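Local coordinates for protein bacteriocin (Pseudomonas syringae pv. tomato, PDB 4FZL) that kills bacteria as a colicin M-like, calcium-binding toxin that degrades the cell-wall precursor lipid II, at residues A[2-5]-A[6-9]; A[31-35]-A[36-40]; A[56-59]-A[60-63]; A[156-159]-A[160-163]. All blocks are in the same frame, centred on the assembly; numbering follows the deposited sequence.

Contact 1: residues A[2-5]-A[6-9]; sequences MQNP and VATV
N4 caps the amino end of helix 5-12 by turning its side-chain carbonyl onto the backbone of A7: N4 OD1 accepts from A7 N at 3.0 Å, and the N-H points at it almost straight (167°). This is an Asn N-cap, in which a short polar side chain stands in for the carbonyl that a preceding turn would have supplied. The first torsion of N4 places CG between the backbone N and the carbonyl carbon (chi1 78°), and this folds OD1 back over the first turn. The other end of the amide is used as well, since N4 ND2 donates to the backbone O of S73; gripped at both ends, the buried amide can hardly rotate. P5 follows suitably, because the first turn of a helix asks for no N-H there. The main-chain bonds begin at once, T8 N reaching N4 O at 3.2 Å and V9 N reaching P5 O at the same length of 3.2 Å. Across the turn M2 adds a small apolar touch, laying its CG against A7 CB at 3.7 Å, while its CB passes T8 OG1. The hydroxyl oxygen OG1 of T8 stands 3.1 Å from N4 O. A water finishes the link between the leading loop and the helix, accepting from M2 N at 2.8 Å and lying 2.8 Å from T8 OG1.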
loop_
_atom_site.group_PDB
_atom_site.type_symbol
_atom_site.label_atom_id
_atom_site.label_comp_id
_atom_site.label_asym_id
_atom_site.label_seq_id
_atom_site.Cartn_x
_atom_site.Cartn_y
_atom_site.Cartn_z
ATOM N N MET A 2 -6.288 31.100 -1.847
ATOM C CA MET A 2 -5.006 30.596 -2.411
ATOM C C MET A 2 -4.452 31.492 -3.547
ATOM O O MET A 2 -5.247 32.340 -4.108
ATOM C CB MET A 2 -5.171 29.198 -2.970
ATOM C CG MET A 2 -5.704 28.186 -1.986
ATOM S SD MET A 2 -4.484 27.816 -0.726
ATOM C CE MET A 2 -5.147 28.641 0.681
ATOM N N GLN A 3 -3.147 31.360 -3.824
ATOM C CA GLN A 3 -2.476 32.209 -4.816
ATOM C C GLN A 3 -2.646 31.651 -6.195
ATOM O O GLN A 3 -2.199 32.280 -7.186
ATOM C CB GLN A 3 -0.985 32.480 -4.425
ATOM C CG GLN A 3 -0.903 33.313 -3.132
ATOM C CD GLN A 3 -1.239 34.773 -3.351
ATOM O OE1 GLN A 3 -2.209 35.292 -2.806
ATOM N NE2 GLN A 3 -0.439 35.436 -4.201
ATOM N N ASN A 4 -3.320 30.480 -6.247
ATOM C CA ASN A 4 -3.636 29.903 -7.506
ATOM C C ASN A 4 -4.869 28.955 -7.453
ATOM O O ASN A 4 -5.304 28.470 -6.384
ATOM C CB ASN A 4 -2.376 29.212 -8.093
ATOM C CG ASN A 4 -2.116 27.918 -7.473
ATOM O OD1 ASN A 4 -2.879 27.004 -7.686
ATOM N ND2 ASN A 4 -0.998 27.788 -6.804
ATOM N N PRO A 5 -5.425 28.701 -8.641
ATOM C CA PRO A 5 -6.674 27.995 -8.796
ATOM C C PRO A 5 -6.520 26.519 -8.661
ATOM O O PRO A 5 -7.561 25.918 -8.364
ATOM C CB PRO A 5 -7.135 28.374 -10.223
ATOM C CG PRO A 5 -5.870 28.766 -10.911
ATOM C CD PRO A 5 -5.085 29.453 -9.849
ATOM N N VAL A 6 -5.320 25.960 -8.868
ATOM C CA VAL A 6 -5.095 24.542 -8.634
ATOM C C VAL A 6 -5.233 24.235 -7.167
ATOM O O VAL A 6 -5.979 23.263 -6.799
ATOM C CB VAL A 6 -3.737 24.045 -9.187
ATOM C CG1 VAL A 6 -3.435 22.550 -8.900
ATOM C CG2 VAL A 6 -3.632 24.324 -10.714
ATOM N N ALA A 7 -4.596 25.039 -6.309
ATOM C CA ALA A 7 -4.735 24.821 -4.868
ATOM C C ALA A 7 -6.208 25.012 -4.415
ATOM O O ALA A 7 -6.713 24.300 -3.499
ATOM C CB ALA A 7 -3.813 25.753 -4.063
ATOM N N THR A 8 -6.905 26.029 -4.968
ATOM C CA THR A 8 -8.294 26.242 -4.668
ATOM C C THR A 8 -9.184 25.013 -4.880
ATOM O O THR A 8 -9.973 24.622 -3.982
ATOM C CB THR A 8 -8.813 27.473 -5.419
ATOM O OG1 THR A 8 -8.054 28.614 -5.020
ATOM C CG2 THR A 8 -10.314 27.734 -5.122
ATOM N N VAL A 9 -9.000 24.374 -6.021
ATOM C CA VAL A 9 -9.718 23.161 -6.374
ATOM C C VAL A 9 -9.307 22.016 -5.426
ATOM O O VAL A 9 -10.161 21.302 -4.885
ATOM C CB VAL A 9 -9.502 22.789 -7.846
ATOM C CG1 VAL A 9 -9.837 21.263 -8.177
ATOM C CG2 VAL A 9 -10.270 23.818 -8.716
HETATM O O HOH W 1 -8.697 29.927 -2.666
#

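Contact 2: residues A[31-35]-A[36-40]; sequences RRDSF and GIQSK
D33, near the carboxyl end of helix 22-33, reaches into the first turn of helix 37-54, where G36 and S39 receive it. Its CB leads to a CG held between the backbone N and the carbonyl carbon (chi1 74°), which directs the carboxylate across the bend. OD1 takes two donors from opposite faces of its plane: G36 N at 3.0 Å, from well above the carboxylate, and S39 OG at 2.7 Å, on the syn side. OD2 offers its syn lone pair to S39 N at 3.1 Å, and accepts from a water at 2.6 Å that accepts from Q38 N. An aspartate suits the place, since its negative charge faces the amino end of a helix and probably gains from the dipole there. Beside it F35 packs its ring under K40, whose CG sits over one face, offset toward the rim, 4.0 Å from the ring centroid, a CH-pi contact; the ring also rests on F26 and L215. S34 and F35 both have positive phi, and G36 takes the N-cap position without a side chain to crowd D33 O. Together they make a tight connection between two consecutive helices, in which D33 binds G36 and S39 where the second begins.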
loop_
_atom_site.group_PDB
_atom_site.type_symbol
_atom_site.label_atom_id
_atom_site.label_comp_id
_atom_site.label_asym_id
_atom_site.label_seq_id
_atom_site.Cartn_x
_atom_site.Cartn_y
_atom_site.Cartn_z
ATOM N N ARG A 31 -11.045 12.293 -16.159
ATOM C CA ARG A 31 -11.850 12.345 -17.361
ATOM C C ARG A 31 -11.987 13.788 -17.844
ATOM O O ARG A 31 -11.887 14.079 -19.043
ATOM C CB ARG A 31 -13.237 11.738 -17.127
ATOM C CG ARG A 31 -14.126 11.784 -18.368
ATOM C CD ARG A 31 -15.514 11.265 -18.024
ATOM N NE ARG A 31 -15.511 9.829 -17.666
ATOM C CZ ARG A 31 -15.557 8.792 -18.515
ATOM N NH1 ARG A 31 -15.571 8.962 -19.835
ATOM N NH2 ARG A 31 -15.544 7.550 -18.027
ATOM N N ARG A 32 -12.212 14.693 -16.891
ATOM C CA ARG A 32 -12.478 16.110 -17.222
ATOM C C ARG A 32 -11.276 16.810 -17.914
ATOM O O ARG A 32 -11.451 17.561 -18.875
ATOM C CB ARG A 32 -13.009 16.861 -15.978
ATOM C CG ARG A 32 -13.081 18.355 -16.065
ATOM C CD ARG A 32 -14.078 18.863 -15.019
ATOM N NE ARG A 32 -13.698 18.403 -13.703
ATOM C CZ ARG A 32 -14.280 17.453 -12.964
ATOM N NH1 ARG A 32 -15.359 16.777 -13.373
ATOM N NH2 ARG A 32 -13.747 17.186 -11.769
ATOM N N ASP A 33 -10.060 16.529 -17.440
ATOM C CA ASP A 33 -8.868 17.229 -17.967
ATOM C C ASP A 33 -7.944 16.305 -18.699
ATOM O O ASP A 33 -6.797 16.675 -19.026
ATOM C CB ASP A 33 -8.134 18.029 -16.873
ATOM C CG ASP A 33 -7.354 17.173 -15.905
ATOM O OD1 ASP A 33 -7.441 15.921 -15.969
ATOM O OD2 ASP A 33 -6.599 17.763 -15.080
ATOM N N SER A 34 -8.424 15.106 -19.024
ATOM C CA SER A 34 -7.561 14.118 -19.759
ATOM C C SER A 34 -6.207 13.829 -19.079
ATOM O O SER A 34 -5.148 13.753 -19.748
ATOM C CB SER A 34 -7.359 14.441 -21.262
ATOM O OG SER A 34 -8.596 14.568 -21.834
ATOM N N PHE A 35 -6.314 13.499 -17.783
ATOM C CA PHE A 35 -5.133 13.289 -16.934
ATOM C C PHE A 35 -4.156 14.423 -17.143
ATOM O O PHE A 35 -3.009 14.233 -17.485
ATOM C CB PHE A 35 -4.459 11.916 -17.140
ATOM C CG PHE A 35 -3.520 11.578 -16.042
ATOM C CD1 PHE A 35 -3.982 11.439 -14.739
ATOM C CD2 PHE A 35 -2.189 11.434 -16.271
ATOM C CE1 PHE A 35 -3.106 11.177 -13.692
ATOM C CE2 PHE A 35 -1.337 11.167 -15.242
ATOM C CZ PHE A 35 -1.786 11.026 -13.948
ATOM N N GLY A 36 -4.690 15.617 -16.996
ATOM C CA GLY A 36 -3.948 16.853 -17.106
ATOM C C GLY A 36 -3.361 17.377 -15.814
ATOM O O GLY A 36 -3.094 16.602 -14.883
ATOM N N ILE A 37 -3.133 18.698 -15.779
ATOM C CA ILE A 37 -2.451 19.325 -14.613
ATOM C C ILE A 37 -3.176 19.076 -13.299
ATOM O O ILE A 37 -2.531 18.634 -12.351
ATOM C CB ILE A 37 -2.206 20.848 -14.808
ATOM C CG1 ILE A 37 -1.228 21.038 -15.968
ATOM C CG2 ILE A 37 -1.752 21.532 -13.515
ATOM C CD1 ILE A 37 -1.163 22.503 -16.453
ATOM N N GLN A 38 -4.473 19.397 -13.224
ATOM C CA GLN A 38 -5.158 19.207 -11.989
ATOM C C GLN A 38 -5.119 17.756 -11.502
ATOM O O GLN A 38 -4.922 17.506 -10.312
ATOM C CB GLN A 38 -6.584 19.678 -12.068
ATOM C CG GLN A 38 -6.679 21.152 -12.166
ATOM C CD GLN A 38 -7.076 21.839 -10.855
ATOM O OE1 GLN A 38 -6.754 21.403 -9.714
ATOM N NE2 GLN A 38 -7.811 22.910 -11.023
ATOM N N SER A 39 -5.299 16.819 -12.417
ATOM C CA SER A 39 -5.194 15.407 -12.089
ATOM C C SER A 39 -3.821 14.974 -11.573
ATOM O O SER A 39 -3.692 14.205 -10.570
ATOM C CB SER A 39 -5.571 14.515 -13.287
ATOM O OG SER A 39 -6.876 14.658 -13.676
ATOM N N LYS A 40 -2.779 15.488 -12.217
ATOM C CA LYS A 40 -1.390 15.106 -11.863
ATOM C C LYS A 40 -1.052 15.718 -10.538
ATOM O O LYS A 40 -0.441 15.078 -9.674
ATOM C CB LYS A 40 -0.424 15.507 -12.958
ATOM C CG LYS A 40 -0.537 14.641 -14.230
ATOM C CD LYS A 40 0.439 15.140 -15.271
ATOM C CE LYS A 40 0.146 14.636 -16.672
ATOM N NZ LYS A 40 0.868 15.399 -17.731
HETATM O O HOH W 2 -6.102 20.244 -15.482
#

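Contact 3: residues A[56-59]-A[60-63]; sequences GRDL and RTAY
D58 lays its carboxylate across the side chain of T61, the two crossing at about a right angle, and OD2 does the touching. CG stands anti to the backbone N (chi1 177°), which carries OD2 over the first turn of helix 59-70. There it accepts twice from one residue: T61 OG1 donates at 2.7 Å to the anti lone pair, and T61 N donates at 3.1 Å from above the carboxylate plane. This is an Asp N-cap, and threonine suits the third place after it because its hydroxyl, beside the backbone N, meets the same oxygen as the amide. The other oxygen is served too: a water donates to D58 OD1 at 2.8 Å and accepts from R60 N at 2.9 Å, satisfying a first-turn N-H with no carbonyl to meet. The negative charge at the helix start is probably stabilised by the dipole. Behind the cap the regular bonds set in, A62 N to D58 O at 2.9 Å and Y63 N to L59 O at 2.8 Å. Just before it G56, with positive phi, ends helix 37-54 in a Schellman motif. L59 turns back onto A49 and E53 of that helix, R60 bonds N64 OD1 within its own helix and D15 of helix 14-17 by a salt bridge, and Y63 gives its hydroxyl to L10 O of helix 5-12, tying this start to three helices.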
loop_
_atom_site.group_PDB
_atom_site.type_symbol
_atom_site.label_atom_id
_atom_site.label_comp_id
_atom_site.label_asym_id
_atom_site.label_seq_id
_atom_site.Cartn_x
_atom_site.Cartn_y
_atom_site.Cartn_z
ATOM N N GLY A 56 3.008 9.622 10.762
ATOM C CA GLY A 56 2.239 9.837 11.946
ATOM C C GLY A 56 1.184 10.941 11.881
ATOM O O GLY A 56 0.564 11.215 12.902
ATOM N N ARG A 57 1.019 11.595 10.713
ATOM C CA ARG A 57 0.104 12.747 10.627
ATOM C C ARG A 57 -1.308 12.295 10.284
ATOM O O ARG A 57 -1.494 11.194 9.735
ATOM C CB ARG A 57 0.568 13.771 9.614
ATOM C CG ARG A 57 2.006 14.262 9.816
ATOM C CD ARG A 57 2.343 14.990 11.130
ATOM N NE ARG A 57 3.761 14.605 11.376
ATOM C CZ ARG A 57 4.229 13.724 12.290
ATOM N NH1 ARG A 57 3.419 13.151 13.194
ATOM N NH2 ARG A 57 5.544 13.425 12.324
ATOM N N ASP A 58 -2.281 13.162 10.563
ATOM C CA ASP A 58 -3.663 12.969 10.164
ATOM C C ASP A 58 -3.807 13.168 8.646
ATOM O O ASP A 58 -3.259 14.132 8.115
ATOM C CB ASP A 58 -4.493 14.062 10.830
ATOM C CG ASP A 58 -5.922 13.992 10.438
ATOM O OD1 ASP A 58 -6.511 12.882 10.630
ATOM O OD2 ASP A 58 -6.490 15.017 9.971
ATOM N N LEU A 59 -4.467 12.230 7.920
ATOM C CA LEU A 59 -4.548 12.347 6.474
ATOM C C LEU A 59 -5.134 13.652 5.995
ATOM O O LEU A 59 -4.580 14.336 5.125
ATOM C CB LEU A 59 -5.274 11.179 5.825
ATOM C CG LEU A 59 -5.157 11.068 4.304
ATOM C CD1 LEU A 59 -3.724 10.845 3.769
ATOM C CD2 LEU A 59 -6.115 9.966 3.809
ATOM N N ARG A 60 -6.295 13.996 6.489
ATOM C CA ARG A 60 -6.957 15.150 5.919
ATOM C C ARG A 60 -6.136 16.448 6.238
ATOM O O ARG A 60 -6.025 17.340 5.394
ATOM C CB ARG A 60 -8.388 15.280 6.447
ATOM C CG ARG A 60 -9.138 16.553 6.065
ATOM C CD ARG A 60 -9.135 16.647 4.508
ATOM N NE ARG A 60 -9.870 17.834 4.076
ATOM C CZ ARG A 60 -11.196 17.939 4.067
ATOM N NH1 ARG A 60 -11.948 16.941 4.499
ATOM N NH2 ARG A 60 -11.836 19.038 3.587
ATOM N N THR A 61 -5.606 16.552 7.461
ATOM C CA THR A 61 -4.777 17.679 7.844
ATOM C C THR A 61 -3.624 17.786 6.917
ATOM O O THR A 61 -3.318 18.865 6.383
ATOM C CB THR A 61 -4.284 17.598 9.288
ATOM O OG1 THR A 61 -5.455 17.512 10.135
ATOM C CG2 THR A 61 -3.459 18.846 9.704
ATOM N N ALA A 62 -2.975 16.650 6.641
ATOM C CA ALA A 62 -1.742 16.541 5.766
ATOM C C ALA A 62 -2.150 17.038 4.336
ATOM O O ALA A 62 -1.514 17.934 3.749
ATOM C CB ALA A 62 -1.195 15.128 5.692
ATOM N N TYR A 63 -3.240 16.462 3.821
ATOM C CA TYR A 63 -3.768 16.838 2.528
ATOM C C TYR A 63 -4.001 18.357 2.435
ATOM O O TYR A 63 -3.536 19.028 1.489
ATOM C CB TYR A 63 -5.069 16.080 2.254
ATOM C CG TYR A 63 -5.748 16.521 0.951
ATOM C CD1 TYR A 63 -5.455 15.849 -0.214
ATOM C CD2 TYR A 63 -6.625 17.584 0.949
ATOM C CE1 TYR A 63 -6.072 16.192 -1.432
ATOM C CE2 TYR A 63 -7.189 17.966 -0.222
ATOM C CZ TYR A 63 -6.934 17.322 -1.427
ATOM O OH TYR A 63 -7.568 17.726 -2.635
HETATM O O HOH W 3 -7.972 12.373 8.271
#

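Contact 4: residues A[156-159]-A[160-163]; sequences KDSN and ASWL
After a turn at K156 and D157, S158 is extended and the chain then enters helix 159-165, with W162 N bonded to S158 O at 3.0 Å and L163 N to N159 O at 3.1 Å, the latter more bent at 137° because L163 N also bonds A160 O at 2.9 Å. S158 is the N-cap. Its OG lies anti to the backbone N (chi1 172°), a rotation that swings the hydroxyl in front of the first turn, where it accepts from S161 N at 3.0 Å with a nearly straight N-H. Serine is apt here, since its acceptor sits one bond beyond CB, the right length to reach that amide. S161 stays close by, and its own OG bonds V119 O, which pins this buried face of the helix to the end of helix 116-119. On the exposed face N159 folds along the turn. Its amide nitrogen ND2 comes within 3.5 Å of W162 CE3, the amide and indole planes 41° apart, and its OD1 passes L163 CD1 at 4.0 Å. The tryptophan CB meanwhile presses on N159 O at 3.1 Å, and that oxygen lies at the edge of the indole, in its plane. The same helix runs on into L165, and with N167 and D195 this residue forms the calcium site; the side chain of W162 lies about 8 Å from the bound ion. This is thus a Ser-capped short helix leading into a calcium site completed by two strands.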
loop_
_atom_site.group_PDB
_atom_site.type_symbol
_atom_site.label_atom_id
_atom_site.label_comp_id
_atom_site.label_asym_id
_atom_site.label_seq_id
_atom_site.Cartn_x
_atom_site.Cartn_y
_atom_site.Cartn_z
ATOM N N LYS A 156 -7.688 -11.208 1.581
ATOM C CA LYS A 156 -8.262 -11.950 2.765
ATOM C C LYS A 156 -8.456 -10.985 3.911
ATOM O O LYS A 156 -9.401 -11.121 4.717
ATOM C CB LYS A 156 -7.337 -13.106 3.210
ATOM C CG LYS A 156 -7.771 -13.921 4.442
ATOM C CD LYS A 156 -8.754 -15.004 4.096
ATOM C CE LYS A 156 -8.967 -16.008 5.222
ATOM N NZ LYS A 156 -10.093 -16.932 4.880
ATOM N N ASP A 157 -7.554 -9.989 4.040
ATOM C CA ASP A 157 -7.571 -8.995 5.172
ATOM C C ASP A 157 -7.819 -7.581 4.832
ATOM O O ASP A 157 -8.485 -6.883 5.616
ATOM C CB ASP A 157 -6.236 -9.068 5.937
ATOM C CG ASP A 157 -6.034 -10.418 6.490
ATOM O OD1 ASP A 157 -4.858 -10.872 6.528
ATOM O OD2 ASP A 157 -7.130 -11.004 6.806
ATOM N N SER A 158 -7.326 -7.117 3.672
ATOM C CA SER A 158 -7.455 -5.714 3.290
ATOM C C SER A 158 -7.642 -5.640 1.766
ATOM O O SER A 158 -6.661 -5.683 1.039
ATOM C CB SER A 158 -6.193 -4.929 3.735
ATOM O OG SER A 158 -6.143 -3.580 3.258
ATOM N N ASN A 159 -8.898 -5.578 1.265
ATOM C CA ASN A 159 -9.050 -5.249 -0.141
ATOM C C ASN A 159 -8.145 -4.079 -0.513
ATOM O O ASN A 159 -7.444 -4.091 -1.578
ATOM C CB ASN A 159 -10.444 -4.881 -0.608
ATOM C CG ASN A 159 -10.386 -4.334 -2.016
ATOM O OD1 ASN A 159 -10.296 -3.085 -2.239
ATOM N ND2 ASN A 159 -10.232 -5.269 -2.977
ATOM N N ALA A 160 -8.091 -3.064 0.336
ATOM C CA ALA A 160 -7.139 -1.983 -0.039
ATOM C C ALA A 160 -5.705 -2.262 -0.332
ATOM O O ALA A 160 -5.260 -1.928 -1.401
ATOM C CB ALA A 160 -7.224 -0.849 0.921
ATOM N N SER A 161 -4.976 -2.839 0.645
ATOM C CA SER A 161 -3.578 -3.276 0.494
ATOM C C SER A 161 -3.439 -4.205 -0.721
ATOM O O SER A 161 -2.385 -4.307 -1.386
ATOM C CB SER A 161 -3.034 -3.952 1.769
ATOM O OG SER A 161 -2.923 -2.904 2.768
ATOM N N TRP A 162 -4.489 -4.989 -0.922
ATOM C CA TRP A 162 -4.530 -5.836 -2.090
ATOM C C TRP A 162 -4.366 -5.040 -3.384
ATOM O O TRP A 162 -3.795 -5.533 -4.339
ATOM C CB TRP A 162 -5.816 -6.677 -2.100
ATOM C CG TRP A 162 -5.915 -7.587 -3.270
ATOM C CD1 TRP A 162 -5.309 -8.821 -3.464
ATOM C CD2 TRP A 162 -6.684 -7.316 -4.480
ATOM N NE1 TRP A 162 -5.615 -9.310 -4.749
ATOM C CE2 TRP A 162 -6.462 -8.444 -5.387
ATOM C CE3 TRP A 162 -7.495 -6.263 -4.889
ATOM C CZ2 TRP A 162 -7.029 -8.486 -6.660
ATOM C CZ3 TRP A 162 -8.079 -6.332 -6.145
ATOM C CH2 TRP A 162 -7.865 -7.420 -7.007
ATOM N N LEU A 163 -4.940 -3.875 -3.475
ATOM C CA LEU A 163 -4.830 -3.070 -4.689
ATOM C C LEU A 163 -3.395 -2.761 -5.008
ATOM O O LEU A 163 -2.999 -2.680 -6.192
ATOM C CB LEU A 163 -5.607 -1.771 -4.518
ATOM C CG LEU A 163 -7.120 -1.853 -4.545
ATOM C CD1 LEU A 163 -7.864 -0.587 -4.157
ATOM C CD2 LEU A 163 -7.621 -2.479 -5.866
#

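Overall arrangement
From the N terminus, each contact closes a turn at the start of a helix, and the four follow in series without nesting or crossing. Contact 1 opens helix 5-12; contact 2 forms the corner between helices 22-33 and 37-54; contact 3 opens helix 59-70 just after helix 37-54 ends. Contacts 1 and 2 touch through Q38, whose OE1 lies 3.4 Å from V9 CG1, so helix 5-12 packs on helix 37-54. Contacts 1 and 3 have their nearest atoms about 5 Å apart, without touching. These three belong to the helical part of the chain. Contact 4, its centre about 34 Å from that of contact 1, lies in the chain connection between strands 142-153 and 167-178, beside the calcium ion.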